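Local coordinates for periplasmic sugar-binding domain protein (Pseudomonas fluorescens Pf-5, PDB 3H75) that probably binds carbohydrate in the bacterial periplasm, as a member of the bacterial solute-binding protein 2 family with a two-domain alpha/beta architecture, at residues L40-E43 with N48-Q51; R128-L133 with R169-H174; R194-L199 with L218-A223. All coordinates share one frame; numbering follows the deposited sequence.

Contact 1 of 3, residues L40-E43 with N48-Q51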
ATOM      1  N   LEU A  40     -15.475   7.682   2.604  1.00  7.70           N
ATOM      2  CA  LEU A  40     -16.453   7.114   1.685  1.00  7.92           C
ATOM      3  C   LEU A  40     -15.802   5.982   0.899  1.00  8.31           C
ATOM      4  O   LEU A  40     -14.821   6.198   0.189  1.00  8.78           O
ATOM      5  CB  LEU A  40     -16.948   8.180   0.707  1.00 10.03           C
ATOM      6  CG  LEU A  40     -17.524   9.467   1.302  1.00 10.86           C
ATOM      7  CD1 LEU A  40     -17.958  10.394   0.171  1.00 10.80           C
ATOM      8  CD2 LEU A  40     -18.703   9.137   2.202  1.00 11.92           C
ATOM      9  N   TYR A  41     -16.343   4.774   1.030  1.00  6.48           N
ATOM     10  CA  TYR A  41     -15.813   3.619   0.312  1.00  6.97           C
ATOM     11  C   TYR A  41     -16.389   3.496  -1.095  1.00  6.98           C
ATOM     12  O   TYR A  41     -17.587   3.675  -1.299  1.00  7.54           O
ATOM     13  CB  TYR A  41     -16.121   2.329   1.085  1.00  7.46           C
ATOM     14  CG  TYR A  41     -15.203   2.077   2.258  1.00  8.46           C
ATOM     15  CD1 TYR A  41     -13.960   1.475   2.073  1.00  8.22           C
ATOM     16  CD2 TYR A  41     -15.576   2.439   3.554  1.00  9.35           C
ATOM     17  CE1 TYR A  41     -13.110   1.234   3.151  1.00 10.35           C
ATOM     18  CE2 TYR A  41     -14.735   2.204   4.638  1.00 10.40           C
ATOM     19  CZ  TYR A  41     -13.503   1.598   4.426  1.00  9.67           C
ATOM     20  OH  TYR A  41     -12.670   1.338   5.491  1.00  9.49           O
ATOM     21  N   ALA A  42     -15.537   3.168  -2.061  1.00  6.22           N
ATOM     22  CA  ALA A  42     -15.993   2.995  -3.434  1.00  8.04           C
ATOM     23  C   ALA A  42     -16.514   1.580  -3.652  1.00  7.29           C
ATOM     24  O   ALA A  42     -17.200   1.313  -4.632  1.00  7.16           O
ATOM     25  CB  ALA A  42     -14.852   3.264  -4.401  1.00  8.25           C
ATOM     26  N   GLU A  43     -16.185   0.684  -2.723  1.00  7.90           N
ATOM     27  CA  GLU A  43     -16.552  -0.727  -2.815  1.00  7.70           C
ATOM     28  C   GLU A  43     -16.012  -1.282  -4.135  1.00  7.96           C
ATOM     29  O   GLU A  43     -16.690  -1.996  -4.884  1.00  7.85           O
ATOM     30  CB  GLU A  43     -18.075  -0.923  -2.687  1.00  7.72           C
ATOM     31  CG  GLU A  43     -18.689  -0.325  -1.407  1.00  8.83           C
ATOM     32  CD  GLU A  43     -18.196  -0.959  -0.109  1.00  9.91           C
ATOM     33  OE1 GLU A  43     -17.386  -1.907  -0.153  1.00 10.65           O
ATOM     34  OE2 GLU A  43     -18.634  -0.499   0.971  1.00  9.40           O
ATOM     35  N   ASN A  48     -17.611   4.982  -8.572  1.00  9.45           N
ATOM     36  CA  ASN A  48     -18.281   5.472  -7.375  1.00  8.73           C
ATOM     37  C   ASN A  48     -17.477   6.603  -6.747  1.00  8.93           C
ATOM     38  O   ASN A  48     -18.040   7.529  -6.172  1.00  9.08           O
ATOM     39  CB  ASN A  48     -18.481   4.351  -6.356  1.00  9.09           C
ATOM     40  CG  ASN A  48     -19.494   3.328  -6.816  1.00 11.15           C
ATOM     41  OD1 ASN A  48     -20.382   3.631  -7.619  1.00 10.14           O
ATOM     42  ND2 ASN A  48     -19.382   2.111  -6.296  1.00  9.05           N
ATOM     43  N   THR A  49     -16.155   6.518  -6.849  1.00  8.51           N
ATOM     44  CA  THR A  49     -15.288   7.557  -6.303  1.00  9.70           C
ATOM     45  C   THR A  49     -15.542   8.854  -7.066  1.00 10.88           C
ATOM     46  O   THR A  49     -15.654   9.927  -6.476  1.00 12.24           O
ATOM     47  CB  THR A  49     -13.803   7.163  -6.445  1.00  9.78           C
ATOM     48  OG1 THR A  49     -13.553   5.976  -5.676  1.00  9.13           O
ATOM     49  CG2 THR A  49     -12.892   8.286  -5.949  1.00  8.05           C
ATOM     50  N   LEU A  50     -15.648   8.743  -8.385  1.00 11.28           N
ATOM     51  CA  LEU A  50     -15.894   9.912  -9.216  1.00 12.37           C
ATOM     52  C   LEU A  50     -17.239  10.540  -8.874  1.00 12.03           C
ATOM     53  O   LEU A  50     -17.343  11.755  -8.733  1.00 11.36           O
ATOM     54  CB  LEU A  50     -15.866   9.524 -10.695  1.00 12.62           C
ATOM     55  CG  LEU A  50     -16.180  10.634 -11.701  1.00 15.01           C
ATOM     56  CD1 LEU A  50     -15.140  11.745 -11.607  1.00 16.41           C
ATOM     57  CD2 LEU A  50     -16.188  10.038 -13.100  1.00 17.01           C
ATOM     58  N   GLN A  51     -18.267   9.710  -8.729  1.00 11.69           N
ATOM     59  CA  GLN A  51     -19.594  10.218  -8.413  1.00 13.69           C
ATOM     60  C   GLN A  51     -19.634  10.854  -7.029  1.00 13.23           C
ATOM     61  O   GLN A  51     -20.310  11.858  -6.828  1.00 12.93           O
ATOM     62  CB  GLN A  51     -20.626   9.094  -8.503  1.00 15.82           C
ATOM     63  CG  GLN A  51     -22.047   9.578  -8.757  1.00 19.26           C
ATOM     64  CD  GLN A  51     -22.156  10.417 -10.017  1.00 20.85           C
ATOM     65  OE1 GLN A  51     -21.588  10.073 -11.053  1.00 22.93           O
ATOM     66  NE2 GLN A  51     -22.897  11.518  -9.937  1.00 20.51           N
TER

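Contact 2 of 3, residues R128-L133 with R169-H174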
ATOM      1  N   ARG A 128      12.530  -5.088  -3.756  1.00  6.72           N
ATOM      2  CA  ARG A 128      13.012  -5.803  -2.582  1.00  8.87           C
ATOM      3  C   ARG A 128      12.389  -7.178  -2.413  1.00  8.78           C
ATOM      4  O   ARG A 128      13.050  -8.095  -1.940  1.00 10.11           O
ATOM      5  CB  ARG A 128      12.792  -4.953  -1.325  1.00 11.41           C
ATOM      6  CG  ARG A 128      13.730  -3.747  -1.247  1.00 16.82           C
ATOM      7  CD  ARG A 128      15.185  -4.193  -1.140  1.00 18.63           C
ATOM      8  NE  ARG A 128      16.121  -3.116  -1.455  1.00 23.38           N
ATOM      9  CZ  ARG A 128      17.417  -3.299  -1.684  1.00 25.23           C
ATOM     10  NH1 ARG A 128      17.935  -4.521  -1.632  1.00 27.87           N
ATOM     11  NH2 ARG A 128      18.195  -2.264  -1.973  1.00 28.60           N
HETATM   12  N   MSE A 129      11.128  -7.343  -2.804  1.00  7.72           N
HETATM   13  CA  MSE A 129      10.524  -8.662  -2.656  1.00  8.03           C
HETATM   14  C   MSE A 129      11.272  -9.726  -3.434  1.00  8.18           C
HETATM   15  O   MSE A 129      11.526 -10.806  -2.908  1.00  8.01           O
HETATM   16  CB  MSE A 129       9.057  -8.666  -3.080  1.00  8.12           C
HETATM   17  CG  MSE A 129       8.121  -8.052  -2.045  1.00  8.00           C
HETATM   18 SE   MSE A 129       6.258  -8.464  -2.406  1.00 15.86          SE
HETATM   19  CE  MSE A 129       5.994  -7.305  -3.953  1.00  8.71           C
ATOM     20  N   LEU A 130      11.637  -9.441  -4.679  1.00  7.45           N
ATOM     21  CA  LEU A 130      12.357 -10.446  -5.447  1.00  7.72           C
ATOM     22  C   LEU A 130      13.756 -10.651  -4.881  1.00  8.94           C
ATOM     23  O   LEU A 130      14.205 -11.788  -4.766  1.00  8.55           O
ATOM     24  CB  LEU A 130      12.444 -10.076  -6.932  1.00 10.01           C
ATOM     25  CG  LEU A 130      13.001 -11.232  -7.778  1.00 10.12           C
ATOM     26  CD1 LEU A 130      12.091 -12.443  -7.646  1.00 14.51           C
ATOM     27  CD2 LEU A 130      13.120 -10.818  -9.225  1.00 12.90           C
ATOM     28  N   LYS A 131      14.442  -9.564  -4.528  1.00  8.86           N
ATOM     29  CA  LYS A 131      15.792  -9.695  -3.972  1.00 11.00           C
ATOM     30  C   LYS A 131      15.772 -10.537  -2.698  1.00 10.49           C
ATOM     31  O   LYS A 131      16.644 -11.385  -2.497  1.00 10.08           O
ATOM     32  CB  LYS A 131      16.401  -8.319  -3.682  1.00 12.78           C
ATOM     33  CG  LYS A 131      16.825  -7.571  -4.932  1.00 17.91           C
ATOM     34  CD  LYS A 131      17.621  -6.317  -4.599  1.00 22.43           C
ATOM     35  CE  LYS A 131      18.973  -6.631  -3.983  1.00 23.26           C
ATOM     36  NZ  LYS A 131      19.909  -7.281  -4.940  1.00 24.36           N
ATOM     37  N   GLU A 132      14.772 -10.311  -1.849  1.00 11.00           N
ATOM     38  CA  GLU A 132      14.639 -11.060  -0.603  1.00 10.51           C
ATOM     39  C   GLU A 132      14.335 -12.530  -0.866  1.00  9.74           C
ATOM     40  O   GLU A 132      14.897 -13.416  -0.214  1.00 10.59           O
ATOM     41  CB  GLU A 132      13.532 -10.452   0.262  1.00 14.36           C
ATOM     42  CG  GLU A 132      13.946  -9.196   1.003  1.00 20.79           C
ATOM     43  CD  GLU A 132      14.931  -9.497   2.113  1.00 26.76           C
ATOM     44  OE1 GLU A 132      14.533 -10.166   3.091  1.00 29.70           O
ATOM     45  OE2 GLU A 132      16.102  -9.077   2.002  1.00 30.52           O
ATOM     46  N   LEU A 133      13.435 -12.792  -1.810  1.00  7.16           N
ATOM     47  CA  LEU A 133      13.083 -14.169  -2.144  1.00  7.99           C
ATOM     48  C   LEU A 133      14.320 -14.903  -2.651  1.00 10.24           C
ATOM     49  O   LEU A 133      14.578 -16.045  -2.262  1.00  9.85           O
ATOM     50  CB  LEU A 133      11.985 -14.199  -3.209  1.00  8.96           C
ATOM     51  CG  LEU A 133      10.560 -13.853  -2.771  1.00  9.43           C
ATOM     52  CD1 LEU A 133       9.670 -13.782  -4.010  1.00 10.39           C
ATOM     53  CD2 LEU A 133      10.034 -14.903  -1.789  1.00 10.51           C
ATOM     54  N   ARG A 169      13.027  -4.483 -12.506  1.00  6.66           N
ATOM     55  CA  ARG A 169      14.395  -4.046 -12.267  1.00  8.10           C
ATOM     56  C   ARG A 169      15.210  -5.182 -11.656  1.00  7.76           C
ATOM     57  O   ARG A 169      16.357  -5.411 -12.042  1.00  8.28           O
ATOM     58  CB  ARG A 169      14.412  -2.824 -11.352  1.00  9.69           C
ATOM     59  CG  ARG A 169      14.125  -1.517 -12.072  1.00 15.36           C
ATOM     60  CD  ARG A 169      14.071  -0.378 -11.070  1.00 18.37           C
ATOM     61  NE  ARG A 169      15.162  -0.483 -10.106  1.00 22.45           N
ATOM     62  CZ  ARG A 169      15.033  -0.233  -8.807  1.00 22.56           C
ATOM     63  NH1 ARG A 169      13.859   0.143  -8.316  1.00 23.08           N
ATOM     64  NH2 ARG A 169      16.073  -0.376  -7.996  1.00 23.30           N
ATOM     65  N   ALA A 170      14.608  -5.908 -10.717  1.00  7.02           N
ATOM     66  CA  ALA A 170      15.294  -7.027 -10.077  1.00  8.22           C
ATOM     67  C   ALA A 170      15.539  -8.151 -11.086  1.00  7.58           C
ATOM     68  O   ALA A 170      16.591  -8.789 -11.075  1.00  8.42           O
ATOM     69  CB  ALA A 170      14.473  -7.540  -8.893  1.00  8.13           C
ATOM     70  N   LEU A 171      14.572  -8.395 -11.966  1.00  6.96           N
ATOM     71  CA  LEU A 171      14.739  -9.441 -12.973  1.00  5.86           C
ATOM     72  C   LEU A 171      15.873  -9.112 -13.939  1.00  6.95           C
ATOM     73  O   LEU A 171      16.576 -10.003 -14.406  1.00  7.44           O
ATOM     74  CB  LEU A 171      13.445  -9.650 -13.759  1.00  7.71           C
ATOM     75  CG  LEU A 171      12.311 -10.335 -12.989  1.00  8.07           C
ATOM     76  CD1 LEU A 171      11.039 -10.290 -13.821  1.00  7.55           C
ATOM     77  CD2 LEU A 171      12.683 -11.785 -12.676  1.00  8.34           C
ATOM     78  N   ALA A 172      16.047  -7.832 -14.247  1.00  5.91           N
ATOM     79  CA  ALA A 172      17.103  -7.439 -15.169  1.00  6.86           C
ATOM     80  C   ALA A 172      18.481  -7.678 -14.566  1.00  8.30           C
ATOM     81  O   ALA A 172      19.453  -7.869 -15.288  1.00  8.64           O
ATOM     82  CB  ALA A 172      16.950  -5.971 -15.545  1.00  7.78           C
ATOM     83  N   GLU A 173      18.551  -7.674 -13.239  1.00  6.55           N
ATOM     84  CA  GLU A 173      19.809  -7.875 -12.537  1.00  7.46           C
ATOM     85  C   GLU A 173      20.101  -9.343 -12.278  1.00  8.26           C
ATOM     86  O   GLU A 173      21.218  -9.698 -11.896  1.00  9.26           O
ATOM     87  CB  GLU A 173      19.787  -7.113 -11.208  1.00  9.08           C
ATOM     88  CG  GLU A 173      19.581  -5.616 -11.392  1.00 11.05           C
ATOM     89  CD  GLU A 173      19.426  -4.853 -10.087  1.00 13.18           C
ATOM     90  OE1 GLU A 173      19.291  -5.490  -9.023  1.00 15.60           O
ATOM     91  OE2 GLU A 173      19.427  -3.603 -10.135  1.00 13.59           O
ATOM     92  N   HIS A 174      19.103 -10.192 -12.503  1.00  7.84           N
ATOM     93  CA  HIS A 174      19.243 -11.624 -12.259  1.00  9.21           C
ATOM     94  C   HIS A 174      18.720 -12.476 -13.410  1.00  9.40           C
ATOM     95  O   HIS A 174      17.646 -13.067 -13.327  1.00  9.14           O
ATOM     96  CB  HIS A 174      18.515 -11.984 -10.962  1.00  9.90           C
ATOM     97  CG  HIS A 174      19.088 -11.310  -9.757  1.00 11.53           C
ATOM     98  ND1 HIS A 174      20.196 -11.794  -9.092  1.00 14.11           N
ATOM     99  CD2 HIS A 174      18.758 -10.148  -9.147  1.00 12.13           C
ATOM    100  CE1 HIS A 174      20.525 -10.954  -8.125  1.00 15.27           C
ATOM    101  NE2 HIS A 174      19.671  -9.947  -8.139  1.00 15.01           N
TER
HETATM  102  O   HOH W   1      20.454  -7.236  -7.495  1.00 20.27           O

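Contact 3 of 3, residues R194-L199 with L218-A223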
ATOM      1  N   ARG A 194      -7.255 -19.422  -8.018  1.00 16.65           N
ATOM      2  CA  ARG A 194      -7.643 -20.130  -9.231  1.00 17.80           C
ATOM      3  C   ARG A 194      -6.530 -20.107 -10.268  1.00 17.33           C
ATOM      4  O   ARG A 194      -6.244 -21.119 -10.908  1.00 17.04           O
ATOM      5  CB  ARG A 194      -8.920 -19.520  -9.818  1.00 20.00           C
ATOM      6  CG  ARG A 194     -10.161 -19.722  -8.959  1.00 24.93           C
ATOM      7  CD  ARG A 194     -10.439 -21.200  -8.729  1.00 28.83           C
ATOM      8  NE  ARG A 194     -11.623 -21.415  -7.901  1.00 31.23           N
ATOM      9  CZ  ARG A 194     -12.020 -22.606  -7.465  1.00 32.10           C
ATOM     10  NH1 ARG A 194     -11.326 -23.695  -7.778  1.00 32.00           N
ATOM     11  NH2 ARG A 194     -13.107 -22.711  -6.712  1.00 32.66           N
ATOM     12  N   GLN A 195      -5.896 -18.950 -10.431  1.00 15.65           N
ATOM     13  CA  GLN A 195      -4.807 -18.820 -11.388  1.00 15.94           C
ATOM     14  C   GLN A 195      -3.624 -19.698 -10.982  1.00 15.11           C
ATOM     15  O   GLN A 195      -2.994 -20.332 -11.833  1.00 14.55           O
ATOM     16  CB  GLN A 195      -4.370 -17.351 -11.490  1.00 14.74           C
ATOM     17  CG  GLN A 195      -5.452 -16.415 -12.027  1.00 15.16           C
ATOM     18  CD  GLN A 195      -5.077 -14.942 -11.915  1.00 16.34           C
ATOM     19  OE1 GLN A 195      -4.679 -14.471 -10.848  1.00 16.59           O
ATOM     20  NE2 GLN A 195      -5.217 -14.206 -13.012  1.00 18.36           N
ATOM     21  N   ALA A 196      -3.334 -19.741  -9.681  1.00 14.01           N
ATOM     22  CA  ALA A 196      -2.224 -20.533  -9.158  1.00 15.19           C
ATOM     23  C   ALA A 196      -2.434 -22.028  -9.354  1.00 16.14           C
ATOM     24  O   ALA A 196      -1.485 -22.762  -9.622  1.00 16.15           O
ATOM     25  CB  ALA A 196      -2.005 -20.228  -7.675  1.00 12.74           C
ATOM     26  N   GLN A 197      -3.674 -22.484  -9.217  1.00 17.61           N
ATOM     27  CA  GLN A 197      -3.958 -23.902  -9.403  1.00 19.11           C
ATOM     28  C   GLN A 197      -3.472 -24.348 -10.773  1.00 19.18           C
ATOM     29  O   GLN A 197      -2.902 -25.425 -10.924  1.00 20.84           O
ATOM     30  CB  GLN A 197      -5.458 -24.177  -9.307  1.00 20.10           C
ATOM     31  CG  GLN A 197      -6.044 -24.098  -7.913  1.00 21.66           C
ATOM     32  CD  GLN A 197      -7.514 -24.472  -7.902  1.00 22.13           C
ATOM     33  OE1 GLN A 197      -8.331 -23.832  -8.561  1.00 22.91           O
ATOM     34  NE2 GLN A 197      -7.854 -25.519  -7.158  1.00 22.62           N
ATOM     35  N   GLN A 198      -3.708 -23.505 -11.770  1.00 20.42           N
ATOM     36  CA  GLN A 198      -3.310 -23.809 -13.136  1.00 21.47           C
ATOM     37  C   GLN A 198      -1.815 -23.607 -13.359  1.00 20.27           C
ATOM     38  O   GLN A 198      -1.123 -24.503 -13.844  1.00 18.84           O
ATOM     39  CB  GLN A 198      -4.095 -22.931 -14.110  1.00 23.80           C
ATOM     40  CG  GLN A 198      -5.604 -23.069 -13.990  1.00 29.85           C
ATOM     41  CD  GLN A 198      -6.349 -22.096 -14.883  1.00 34.29           C
ATOM     42  OE1 GLN A 198      -6.185 -22.105 -16.104  1.00 38.00           O
ATOM     43  NE2 GLN A 198      -7.174 -21.249 -14.276  1.00 36.61           N
ATOM     44  N   LEU A 199      -1.323 -22.428 -12.991  1.00 18.26           N
ATOM     45  CA  LEU A 199       0.086 -22.085 -13.175  1.00 18.00           C
ATOM     46  C   LEU A 199       1.091 -22.999 -12.474  1.00 17.75           C
ATOM     47  O   LEU A 199       2.114 -23.364 -13.060  1.00 17.61           O
ATOM     48  CB  LEU A 199       0.320 -20.631 -12.744  1.00 16.88           C
ATOM     49  CG  LEU A 199      -0.388 -19.573 -13.599  1.00 16.66           C
ATOM     50  CD1 LEU A 199      -0.286 -18.210 -12.934  1.00 17.36           C
ATOM     51  CD2 LEU A 199       0.220 -19.545 -14.997  1.00 17.16           C
ATOM     52  N   LEU A 218      -1.585 -15.486  -0.249  1.00  8.46           N
ATOM     53  CA  LEU A 218      -2.291 -16.496   0.537  1.00  9.65           C
ATOM     54  C   LEU A 218      -3.112 -17.426  -0.361  1.00 10.29           C
ATOM     55  O   LEU A 218      -3.232 -18.622  -0.086  1.00 11.42           O
ATOM     56  CB  LEU A 218      -3.187 -15.813   1.572  1.00 10.66           C
ATOM     57  CG  LEU A 218      -2.412 -15.054   2.648  1.00 12.87           C
ATOM     58  CD1 LEU A 218      -3.377 -14.250   3.496  1.00 12.38           C
ATOM     59  CD2 LEU A 218      -1.608 -16.030   3.500  1.00 14.72           C
ATOM     60  N   GLY A 219      -3.675 -16.875  -1.432  1.00 11.13           N
ATOM     61  CA  GLY A 219      -4.445 -17.685  -2.360  1.00 10.66           C
ATOM     62  C   GLY A 219      -3.539 -18.647  -3.108  1.00 11.71           C
ATOM     63  O   GLY A 219      -3.843 -19.834  -3.237  1.00 11.36           O
ATOM     64  N   ALA A 220      -2.412 -18.141  -3.601  1.00  9.47           N
ATOM     65  CA  ALA A 220      -1.474 -18.983  -4.335  1.00  9.25           C
ATOM     66  C   ALA A 220      -0.888 -20.054  -3.426  1.00 11.06           C
ATOM     67  O   ALA A 220      -0.601 -21.165  -3.867  1.00 11.75           O
ATOM     68  CB  ALA A 220      -0.353 -18.128  -4.935  1.00  9.47           C
HETATM   69  N   MSE A 221      -0.703 -19.714  -2.156  1.00  9.27           N
HETATM   70  CA  MSE A 221      -0.153 -20.660  -1.194  1.00 10.49           C
HETATM   71  C   MSE A 221      -1.085 -21.844  -0.976  1.00 12.11           C
HETATM   72  O   MSE A 221      -0.628 -22.972  -0.808  1.00 12.78           O
HETATM   73  CB  MSE A 221       0.127 -19.957   0.133  1.00 11.51           C
HETATM   74  CG  MSE A 221       1.409 -19.132   0.113  1.00 11.64           C
HETATM   75 SE   MSE A 221       1.542 -17.882   1.580  1.00 19.09          SE
HETATM   76  CE  MSE A 221       1.755 -19.135   3.047  1.00 15.23           C
ATOM     77  N   GLN A 222      -2.389 -21.591  -0.983  1.00 13.26           N
ATOM     78  CA  GLN A 222      -3.346 -22.675  -0.797  1.00 14.79           C
ATOM     79  C   GLN A 222      -3.282 -23.608  -1.998  1.00 14.46           C
ATOM     80  O   GLN A 222      -3.273 -24.828  -1.845  1.00 14.40           O
ATOM     81  CB  GLN A 222      -4.768 -22.134  -0.648  1.00 14.63           C
ATOM     82  CG  GLN A 222      -5.761 -23.197  -0.194  1.00 18.99           C
ATOM     83  CD  GLN A 222      -7.143 -22.638   0.062  1.00 20.60           C
ATOM     84  OE1 GLN A 222      -7.288 -21.541   0.601  1.00 21.17           O
ATOM     85  NE2 GLN A 222      -8.171 -23.397  -0.306  1.00 22.62           N
ATOM     86  N   ALA A 223      -3.235 -23.031  -3.195  1.00 15.25           N
ATOM     87  CA  ALA A 223      -3.156 -23.832  -4.411  1.00 15.65           C
ATOM     88  C   ALA A 223      -1.884 -24.679  -4.346  1.00 16.18           C
ATOM     89  O   ALA A 223      -1.875 -25.847  -4.736  1.00 15.91           O
ATOM     90  CB  ALA A 223      -3.129 -22.924  -5.637  1.00 15.18           C
TER

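Contact 1 of 3, residues L40-E43 with N48-Q51
Ala42 and Asn48 bring the two backbones to within 5.2 Å, measured from CA to CA, just past the end of strand 36-41 and near the start of helix 46-58. The chain gives up its extended course at Ala42, and Glu43 takes up left-handed helical backbone angles, so the path leaves the strand and turns into the helix. From there segment 48-51 leads away along its helix, and the contact is confined to Ala42 on one side and Asn48 and Thr49 on the other.

Asn48 does the polar work. Its CG stands beside the backbone N and anti to the carbonyl carbon (chi1 -69°), which carries the amide over to the turn. There ND2 donates to Ala42 O at 2.9 Å in a nearly straight bond, 171° at the hydrogen. The carbonyl oxygen lies almost in the plane of the Asn48 amide, although the donor is tilted from the plane of the carbonyl itself. Beside this bond the methyl of Ala42 meets the Thr49 hydroxyl, with CB 3.3 Å from OG1, a close approach of carbon to oxygen. Thr49 also touches Leu9 and Ile78, and Gln52 NE2 holds Tyr41 O, so the next helical turn grips the strand end too.

This is the strand-to-helix turn of a beta-alpha-beta unit, in which helix 46-58 leads from the outermost strand 36-41 across strand 5-10 to strand 65-69, within the Rossmann-like parallel alpha/beta domain of the periplasmic binding proteins.

Contact 2 of 3, residues R128-L133 with R169-H174
Leu130 sets its CG anti to the backbone N (chi1 -171°), a torsion that lays CD2 against both Ala170 and Leu171 on the facing helix. Leu130 CD2 is 3.6 Å from Ala170 CB, and it reaches Leu171 CD2 at the same separation, the two leucine side chains crossing at about a right angle. Lys131 does the opposite of stretching out: bends at chi3 (67°) and chi4 (68°) curl its ammonium group toward Glu173 and His174.

Lys131 NZ approaches His174 at the ring edge, near its plane, but stops 4.2 Å from NE2, and a water bridges them. That water accepts from Lys131 NZ at 2.6 Å and donates to Glu173 OE1 at an equal distance. It also bonds to His174 NE2 at 2.9 Å. The ring has Ala170 O in its plane at another part of its edge, while Glu173 OE1 takes a further hydrogen bond from Tyr127 OH.

An apolar patch thus meets a hydrated polar corner. With Lys131 NZ and Glu173 OE1 4.5 Å apart, the opposite charges are coupled through the water rather than by a direct salt bridge, and their nearness probably steadies both charged forms.

Contact 3 of 3, residues R194-L199 with L218-A223
Ala196 packs directly against Ala220 and Ala223, and these small residues are what let the helices come together. Ala196 CB lies 3.6 Å from Ala220 CA and equally near Ala223 CB, so the Ala196 methyl sits against the Ala220 backbone carbon and the Ala223 methyl. Just as tight is the approach of Ala223 CB to the backbone, 3.6 Å from Gln197 N. The axes of the two segments accordingly approach to 7.9 Å, crossing at -41°.

Toward the solvent side, the side chain of Gln197 touches more loosely. It turns CG beside its backbone N (chi1 -73°) and places it 3.9 Å from Ala223 CB, then runs on extended. Gln197 OE1 accepts from Arg194 NH1 at 3.1 Å, one helical turn back, with the donor tilted from the carbonyl plane; NE2 makes a weak hydrogen bond to Glu226. Replacing Gln197 with an alanine would probably uncover part of the Ala223 methyl and leave the exposed Arg194 guanidinium without this acceptor and freer to swing.

Ala196 and Leu199 also rest on Phe151 of strand 146-152, and Leu199 continues onto Val183 of strand 177-184. Ala223 also touches Tyr193 of helix 189-202, which itself packs on these two strands.

From the N terminus, the chain closes contact 1 first, a short turn joining the outermost strand 36-41 of the first sheet, which is parallel, to helix 46-58. It then crosses to the other domain, where 128-133 meets 169-174 after an excursion through strand 146-152. After strand 177-184 the chain reaches contact 3, whose two helices are separated by strand 206-211. The three contacts follow in series, neither nesting nor crossing. Contacts 1 and 2 lie on opposite sides of the chain's centre, their own centres about 35 Å apart; contacts 2 and 3, centres about 22 Å apart, each join two helices of the domain built on the second, mixed sheet.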